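Local coordinates for coclaurine N-methyltransferase (Coptis japonica, PDB 6GKV), which catalyses transfer of a methyl group from S-adenosyl-L-methionine to the ring nitrogen of coclaurine and related tetrahydroisoquinolines in plant alkaloid biosynthesis, at residues K282-D296 and I320-F334. Sequence-based numbering, arbitrary orientation.
With F2W (6,7-dimethoxy-2-methyl-1,2,3,4-tetrahydroisoquinolin-2-ium), chain D.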
loop_
_atom_site.group_PDB
_atom_site.type_symbol
_atom_site.label_atom_id
_atom_site.label_comp_id
_atom_site.label_asym_id
_atom_site.label_seq_id
_atom_site.Cartn_x
_atom_site.Cartn_y
_atom_site.Cartn_z
ATOM N N LYS A 282 4.112 -11.958 16.165
ATOM C CA LYS A 282 4.184 -12.725 17.408
ATOM C C LYS A 282 3.363 -14.009 17.323
ATOM O O LYS A 282 3.635 -14.981 18.017
ATOM C CB LYS A 282 3.701 -11.873 18.595
ATOM C CG LYS A 282 4.763 -10.962 19.171
ATOM C CD LYS A 282 4.509 -10.699 20.659
ATOM C CE LYS A 282 3.149 -10.038 20.875
ATOM N NZ LYS A 282 3.180 -8.842 21.775
ATOM N N HIS A 283 2.335 -13.996 16.491
ATOM C CA HIS A 283 1.506 -15.176 16.298
ATOM C C HIS A 283 2.239 -16.271 15.541
ATOM O O HIS A 283 2.223 -17.446 15.942
ATOM C CB HIS A 283 0.229 -14.804 15.558
ATOM C CG HIS A 283 -0.594 -13.779 16.263
ATOM N ND1 HIS A 283 -1.475 -14.100 17.274
ATOM C CD2 HIS A 283 -0.694 -12.440 16.088
ATOM C CE1 HIS A 283 -2.077 -13.005 17.696
ATOM N NE2 HIS A 283 -1.627 -11.985 16.987
ATOM N N PHE A 284 2.901 -15.918 14.451
ATOM C CA PHE A 284 3.621 -16.972 13.750
ATOM C C PHE A 284 4.890 -17.323 14.515
ATOM O O PHE A 284 5.373 -18.461 14.457
ATOM C CB PHE A 284 3.933 -16.603 12.297
ATOM C CG PHE A 284 4.124 -17.810 11.418
ATOM C CD1 PHE A 284 3.688 -19.036 11.862
ATOM C CD2 PHE A 284 4.655 -17.725 10.149
ATOM C CE1 PHE A 284 3.835 -20.168 11.108
ATOM C CE2 PHE A 284 4.773 -18.879 9.372
ATOM C CZ PHE A 284 4.378 -20.104 9.868
ATOM N N SER A 285 5.412 -16.369 15.270
ATOM C CA SER A 285 6.574 -16.672 16.079
ATOM C C SER A 285 6.190 -17.725 17.096
ATOM O O SER A 285 6.896 -18.715 17.266
ATOM C CB SER A 285 7.118 -15.425 16.762
ATOM O OG SER A 285 8.348 -15.727 17.400
ATOM N N ARG A 286 5.051 -17.530 17.749
ATOM C CA ARG A 286 4.658 -18.432 18.822
ATOM C C ARG A 286 4.266 -19.785 18.257
ATOM O O ARG A 286 4.513 -20.826 18.876
ATOM C CB ARG A 286 3.522 -17.838 19.638
ATOM C CG ARG A 286 3.984 -16.783 20.658
ATOM C CD ARG A 286 3.056 -16.744 21.872
ATOM N NE ARG A 286 2.853 -18.078 22.434
ATOM C CZ ARG A 286 1.860 -18.405 23.257
ATOM N NH1 ARG A 286 0.966 -17.489 23.612
ATOM N NH2 ARG A 286 1.752 -19.652 23.711
ATOM N N THR A 287 3.668 -19.761 17.073
ATOM C CA THR A 287 3.294 -20.976 16.357
ATOM C C THR A 287 4.503 -21.897 16.130
ATOM O O THR A 287 4.473 -23.062 16.486
ATOM C CB THR A 287 2.642 -20.630 14.991
ATOM O OG1 THR A 287 1.413 -19.938 15.216
ATOM C CG2 THR A 287 2.323 -21.862 14.240
ATOM N N ASN A 288 5.555 -21.348 15.531
ATOM C CA ASN A 288 6.771 -22.075 15.260
ATOM C C ASN A 288 7.425 -22.560 16.541
ATOM O O ASN A 288 8.126 -23.594 16.547
ATOM C CB ASN A 288 7.765 -21.210 14.489
ATOM C CG ASN A 288 7.456 -21.134 12.995
ATOM O OD1 ASN A 288 7.796 -22.046 12.244
ATOM N ND2 ASN A 288 6.868 -20.020 12.554
ATOM N N GLU A 289 7.218 -21.798 17.613
ATOM C CA GLU A 289 7.774 -22.122 18.933
ATOM C C GLU A 289 7.052 -23.312 19.551
ATOM O O GLU A 289 7.640 -24.104 20.273
ATOM C CB GLU A 289 7.678 -20.902 19.872
ATOM C CG GLU A 289 8.144 -21.134 21.302
ATOM C CD GLU A 289 7.978 -19.891 22.204
ATOM O OE1 GLU A 289 7.193 -18.985 21.846
ATOM O OE2 GLU A 289 8.629 -19.833 23.280
ATOM N N GLU A 290 5.761 -23.428 19.276
ATOM C CA GLU A 290 4.994 -24.514 19.865
ATOM C C GLU A 290 5.304 -25.807 19.120
ATOM O O GLU A 290 5.299 -26.888 19.707
ATOM C CB GLU A 290 3.491 -24.189 19.853
ATOM C CG GLU A 290 3.097 -23.043 20.813
ATOM C CD GLU A 290 3.269 -23.402 22.289
ATOM O OE1 GLU A 290 2.816 -24.494 22.695
ATOM O OE2 GLU A 290 3.850 -22.587 23.053
ATOM N N TRP A 291 5.579 -25.663 17.826
ATOM C CA TRP A 291 5.995 -26.760 16.979
ATOM C C TRP A 291 7.336 -27.326 17.458
ATOM O O TRP A 291 7.517 -28.547 17.575
ATOM C CB TRP A 291 6.116 -26.285 15.528
ATOM C CG TRP A 291 4.815 -26.056 14.817
ATOM C CD1 TRP A 291 3.585 -26.515 15.187
ATOM C CD2 TRP A 291 4.620 -25.309 13.605
ATOM N NE1 TRP A 291 2.635 -26.103 14.277
ATOM C CE2 TRP A 291 3.245 -25.358 13.297
ATOM C CE3 TRP A 291 5.478 -24.597 12.749
ATOM C CZ2 TRP A 291 2.703 -24.736 12.171
ATOM C CZ3 TRP A 291 4.935 -23.973 11.623
ATOM C CH2 TRP A 291 3.564 -24.056 11.344
ATOM N N LEU A 292 8.276 -26.420 17.722
ATOM C CA LEU A 292 9.605 -26.799 18.183
ATOM C C LEU A 292 9.553 -27.542 19.524
ATOM O O LEU A 292 10.209 -28.567 19.682
ATOM C CB LEU A 292 10.484 -25.562 18.292
ATOM C CG LEU A 292 11.865 -25.743 18.910
ATOM C CD1 LEU A 292 12.716 -26.672 18.048
ATOM C CD2 LEU A 292 12.554 -24.384 19.124
ATOM N N LYS A 293 8.769 -27.039 20.479
ATOM C CA LYS A 293 8.564 -27.748 21.754
ATOM C C LYS A 293 8.073 -29.165 21.512
ATOM O O LYS A 293 8.437 -30.085 22.233
ATOM C CB LYS A 293 7.547 -27.035 22.651
ATOM C CG LYS A 293 8.050 -25.821 23.432
ATOM C CD LYS A 293 6.867 -25.126 24.138
ATOM C CE LYS A 293 7.222 -23.731 24.624
ATOM N NZ LYS A 293 6.013 -22.924 25.022
ATOM N N ARG A 294 7.226 -29.329 20.503
ATOM C CA ARG A 294 6.634 -30.629 20.232
ATOM C C ARG A 294 7.627 -31.597 19.626
ATOM O O ARG A 294 7.541 -32.789 19.870
ATOM C CB ARG A 294 5.418 -30.483 19.325
ATOM C CG ARG A 294 4.227 -29.960 20.079
ATOM C CD ARG A 294 3.055 -29.607 19.183
ATOM N NE ARG A 294 1.919 -29.247 20.017
ATOM C CZ ARG A 294 0.837 -29.997 20.163
ATOM N NH1 ARG A 294 0.717 -31.140 19.496
ATOM N NH2 ARG A 294 -0.136 -29.585 20.961
ATOM N N LEU A 295 8.563 -31.088 18.832
ATOM C CA LEU A 295 9.655 -31.917 18.340
ATOM C C LEU A 295 10.435 -32.515 19.511
ATOM O O LEU A 295 10.295 -33.695 19.816
ATOM C CB LEU A 295 10.587 -31.108 17.438
ATOM C CG LEU A 295 10.016 -30.706 16.085
ATOM C CD1 LEU A 295 11.073 -30.033 15.217
ATOM C CD2 LEU A 295 9.452 -31.933 15.405
ATOM N N ASP A 296 11.207 -31.669 20.189
ATOM C CA ASP A 296 12.071 -32.049 21.321
ATOM C C ASP A 296 11.439 -32.943 22.394
ATOM O O ASP A 296 12.129 -33.692 23.081
ATOM C CB ASP A 296 12.589 -30.778 22.001
ATOM C CG ASP A 296 13.399 -29.912 21.065
ATOM O OD1 ASP A 296 13.996 -30.472 20.116
ATOM O OD2 ASP A 296 13.422 -28.677 21.271
ATOM N N ILE A 320 15.940 -34.168 11.470
ATOM C CA ILE A 320 15.314 -33.593 12.654
ATOM C C ILE A 320 15.855 -32.164 12.894
ATOM O O ILE A 320 15.114 -31.267 13.274
ATOM C CB ILE A 320 15.522 -34.494 13.889
ATOM C CG1 ILE A 320 15.056 -33.801 15.166
ATOM C CG2 ILE A 320 16.964 -34.839 14.062
ATOM C CD1 ILE A 320 13.558 -33.658 15.269
ATOM N N ASN A 321 17.136 -31.939 12.625
ATOM C CA ASN A 321 17.698 -30.610 12.800
ATOM C C ASN A 321 17.267 -29.684 11.668
ATOM O O ASN A 321 17.359 -28.454 11.777
ATOM C CB ASN A 321 19.215 -30.690 12.894
ATOM C CG ASN A 321 19.668 -31.243 14.217
ATOM O OD1 ASN A 321 19.209 -30.788 15.266
ATOM N ND2 ASN A 321 20.561 -32.243 14.188
ATOM N N TYR A 322 16.804 -30.286 10.574
ATOM C CA TYR A 322 16.211 -29.499 9.511
ATOM C C TYR A 322 14.954 -28.854 10.061
ATOM O O TYR A 322 14.722 -27.657 9.904
ATOM C CB TYR A 322 15.848 -30.335 8.274
ATOM C CG TYR A 322 14.966 -29.507 7.361
ATOM C CD1 TYR A 322 15.532 -28.598 6.475
ATOM C CD2 TYR A 322 13.572 -29.578 7.431
ATOM C CE1 TYR A 322 14.751 -27.799 5.671
ATOM C CE2 TYR A 322 12.770 -28.764 6.622
ATOM C CZ TYR A 322 13.375 -27.884 5.742
ATOM O OH TYR A 322 12.631 -27.083 4.921
ATOM N N TRP A 323 14.122 -29.678 10.685
ATOM C CA TRP A 323 12.846 -29.206 11.158
ATOM C C TRP A 323 13.029 -28.233 12.337
ATOM O O TRP A 323 12.275 -27.265 12.476
ATOM C CB TRP A 323 11.953 -30.396 11.505
ATOM C CG TRP A 323 11.322 -30.941 10.228
ATOM C CD1 TRP A 323 11.592 -32.140 9.615
ATOM C CD2 TRP A 323 10.385 -30.272 9.376
ATOM N NE1 TRP A 323 10.854 -32.264 8.457
ATOM C CE2 TRP A 323 10.095 -31.116 8.287
ATOM C CE3 TRP A 323 9.727 -29.027 9.436
ATOM C CZ2 TRP A 323 9.196 -30.783 7.274
ATOM C CZ3 TRP A 323 8.830 -28.685 8.431
ATOM C CH2 TRP A 323 8.575 -29.555 7.366
ATOM N N ARG A 324 14.060 -28.452 13.147
ATOM C CA ARG A 324 14.418 -27.496 14.199
ATOM C C ARG A 324 14.734 -26.135 13.612
ATOM O O ARG A 324 14.154 -25.149 14.022
ATOM C CB ARG A 324 15.607 -27.997 15.009
ATOM C CG ARG A 324 15.251 -29.085 15.997
ATOM C CD ARG A 324 16.503 -29.782 16.511
ATOM N NE ARG A 324 16.172 -30.713 17.577
ATOM C CZ ARG A 324 16.996 -31.641 18.045
ATOM N NH1 ARG A 324 18.211 -31.775 17.527
ATOM N NH2 ARG A 324 16.595 -32.444 19.020
ATOM N N GLY A 325 15.633 -26.082 12.633
ATOM C CA GLY A 325 15.930 -24.839 11.926
ATOM C C GLY A 325 14.739 -24.226 11.195
ATOM O O GLY A 325 14.707 -23.029 10.940
ATOM N N PHE A 326 13.765 -25.050 10.826
ATOM C CA PHE A 326 12.530 -24.549 10.236
ATOM C C PHE A 326 11.847 -23.635 11.232
ATOM O O PHE A 326 11.565 -22.474 10.970
ATOM C CB PHE A 326 11.616 -25.721 9.888
ATOM C CG PHE A 326 10.366 -25.338 9.172
ATOM C CD1 PHE A 326 10.339 -25.290 7.779
ATOM C CD2 PHE A 326 9.204 -25.065 9.873
ATOM C CE1 PHE A 326 9.176 -24.959 7.100
ATOM C CE2 PHE A 326 8.045 -24.724 9.204
ATOM C CZ PHE A 326 8.034 -24.674 7.815
ATOM N N CYS A 327 11.584 -24.215 12.391
ATOM C CA CYS A 327 10.881 -23.588 13.482
ATOM C C CYS A 327 11.686 -22.455 14.149
ATOM O O CYS A 327 11.118 -21.456 14.586
ATOM C CB CYS A 327 10.501 -24.661 14.499
ATOM S SG CYS A 327 9.448 -25.941 13.852
ATOM N N LEU A 328 13.001 -22.600 14.211
ATOM C CA LEU A 328 13.849 -21.568 14.790
ATOM C C LEU A 328 13.866 -20.358 13.875
ATOM O O LEU A 328 13.778 -19.207 14.357
ATOM C CB LEU A 328 15.277 -22.078 15.007
ATOM C CG LEU A 328 15.583 -23.156 16.060
ATOM C CD1 LEU A 328 17.055 -23.397 16.037
ATOM C CD2 LEU A 328 15.170 -22.731 17.466
ATOM N N SER A 329 14.021 -20.614 12.568
ATOM C CA SER A 329 13.885 -19.556 11.570
ATOM C C SER A 329 12.545 -18.829 11.741
ATOM O O SER A 329 12.502 -17.606 11.803
ATOM C CB SER A 329 13.985 -20.112 10.157
ATOM O OG SER A 329 15.305 -20.520 9.887
ATOM N N GLY A 330 11.463 -19.593 11.844
ATOM C CA GLY A 330 10.149 -19.015 12.062
ATOM C C GLY A 330 10.052 -18.205 13.343
ATOM O O GLY A 330 9.540 -17.086 13.336
ATOM N N MET A 331 10.540 -18.763 14.445
ATOM C CA MET A 331 10.510 -18.054 15.727
ATOM C C MET A 331 11.195 -16.688 15.693
ATOM O O MET A 331 10.621 -15.685 16.074
ATOM C CB MET A 331 11.163 -18.889 16.819
ATOM C CG MET A 331 10.196 -19.720 17.613
ATOM S SD MET A 331 11.070 -20.666 18.868
ATOM C CE MET A 331 11.663 -19.369 19.914
ATOM N N GLU A 332 12.432 -16.660 15.238
ATOM C CA GLU A 332 13.214 -15.450 15.333
ATOM C C GLU A 332 12.822 -14.437 14.277
ATOM O O GLU A 332 12.905 -13.240 14.511
ATOM C CB GLU A 332 14.705 -15.766 15.208
ATOM C CG GLU A 332 15.289 -16.552 16.363
ATOM C CD GLU A 332 15.011 -15.929 17.700
ATOM O OE1 GLU A 332 15.414 -14.757 17.908
ATOM O OE2 GLU A 332 14.394 -16.618 18.550
ATOM N N MET A 333 12.428 -14.911 13.101
ATOM C CA MET A 333 12.151 -14.004 12.009
ATOM C C MET A 333 10.867 -13.228 12.296
ATOM O O MET A 333 10.837 -12.004 12.253
ATOM C CB MET A 333 12.049 -14.768 10.694
ATOM C CG MET A 333 11.345 -13.999 9.641
ATOM S SD MET A 333 11.115 -14.795 8.077
ATOM C CE MET A 333 12.605 -14.299 7.398
ATOM N N PHE A 334 9.808 -13.956 12.615
ATOM C CA PHE A 334 8.530 -13.340 12.869
ATOM C C PHE A 334 8.423 -12.682 14.237
ATOM O O PHE A 334 7.679 -11.731 14.394
ATOM C CB PHE A 334 7.443 -14.374 12.665
ATOM C CG PHE A 334 7.257 -14.696 11.229
ATOM C CD1 PHE A 334 8.023 -15.698 10.623
ATOM C CD2 PHE A 334 6.392 -13.934 10.446
ATOM C CE1 PHE A 334 7.897 -15.965 9.276
ATOM C CE2 PHE A 334 6.262 -14.195 9.089
ATOM C CZ PHE A 334 7.008 -15.208 8.509
HETATM C CAM F2W D . 9.143 -20.928 9.282
HETATM O OAK F2W D . 9.284 -19.813 8.372
HETATM C CAB F2W D . 8.299 -19.852 7.417
HETATM C CAA F2W D . 7.288 -20.821 7.393
HETATM C CAF F2W D . 6.348 -20.770 6.368
HETATM C CAJ F2W D . 5.292 -21.661 6.283
HETATM C CAI F2W D . 4.631 -21.871 4.883
HETATM N NAH F2W D . 4.177 -20.527 4.490
HETATM C CAO F2W D . 3.819 -20.730 3.072
HETATM C CAG F2W D . 5.472 -19.843 4.435
HETATM C CAE F2W D . 6.365 -19.750 5.456
HETATM C CAD F2W D . 7.388 -18.805 5.460
HETATM C CAC F2W D . 8.331 -18.840 6.471
HETATM O OAL F2W D . 9.377 -17.963 6.584
HETATM C CAN F2W D . 9.482 -16.879 5.641
#
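Phe284 drives its ring edge into the Phe334 face in a T-shaped stack (planes at 61°): CD2 of Phe284 lies over the ring centre, 3.8 Å from Phe334 CE1. Both border the bound product F2W, whose methoxy oxygen OAL lies in plane at the Phe334 edge, 3.7 Å from CE1. Asn288 is a knob among Phe326, Cys327, Gly330 and Met331. Its ND2 donates to Phe284 O from above the carbonyl plane (2.9 Å, N-H...O angle 153°), helping set the amide's turn, and lies above one face of the Phe284 ring, toward its rim; OD1, buried without a partner, is 3.4 Å from F2W CAM. ND2 comes within 3.5 Å of Gly330 CA because glycine lacks a side chain; a CB there would hit Asn288 CG. One turn back, CB-OG of Ser285 points away from the backbone N (chi1 -172°), carrying OG across to donate to Met331 O at 2.6 Å, on an in-plane lone pair. An alanine replacing Phe334 is likely to leave the Phe284 edge without its aromatic face. These roughly antiparallel helices, segment axes approaching to 7.4 Å, form a largely apolar pocket wall, consistent with its meeting the dimethoxy ring mainly by shape; Glu198, outside them, hydrogen-bonds the ligand.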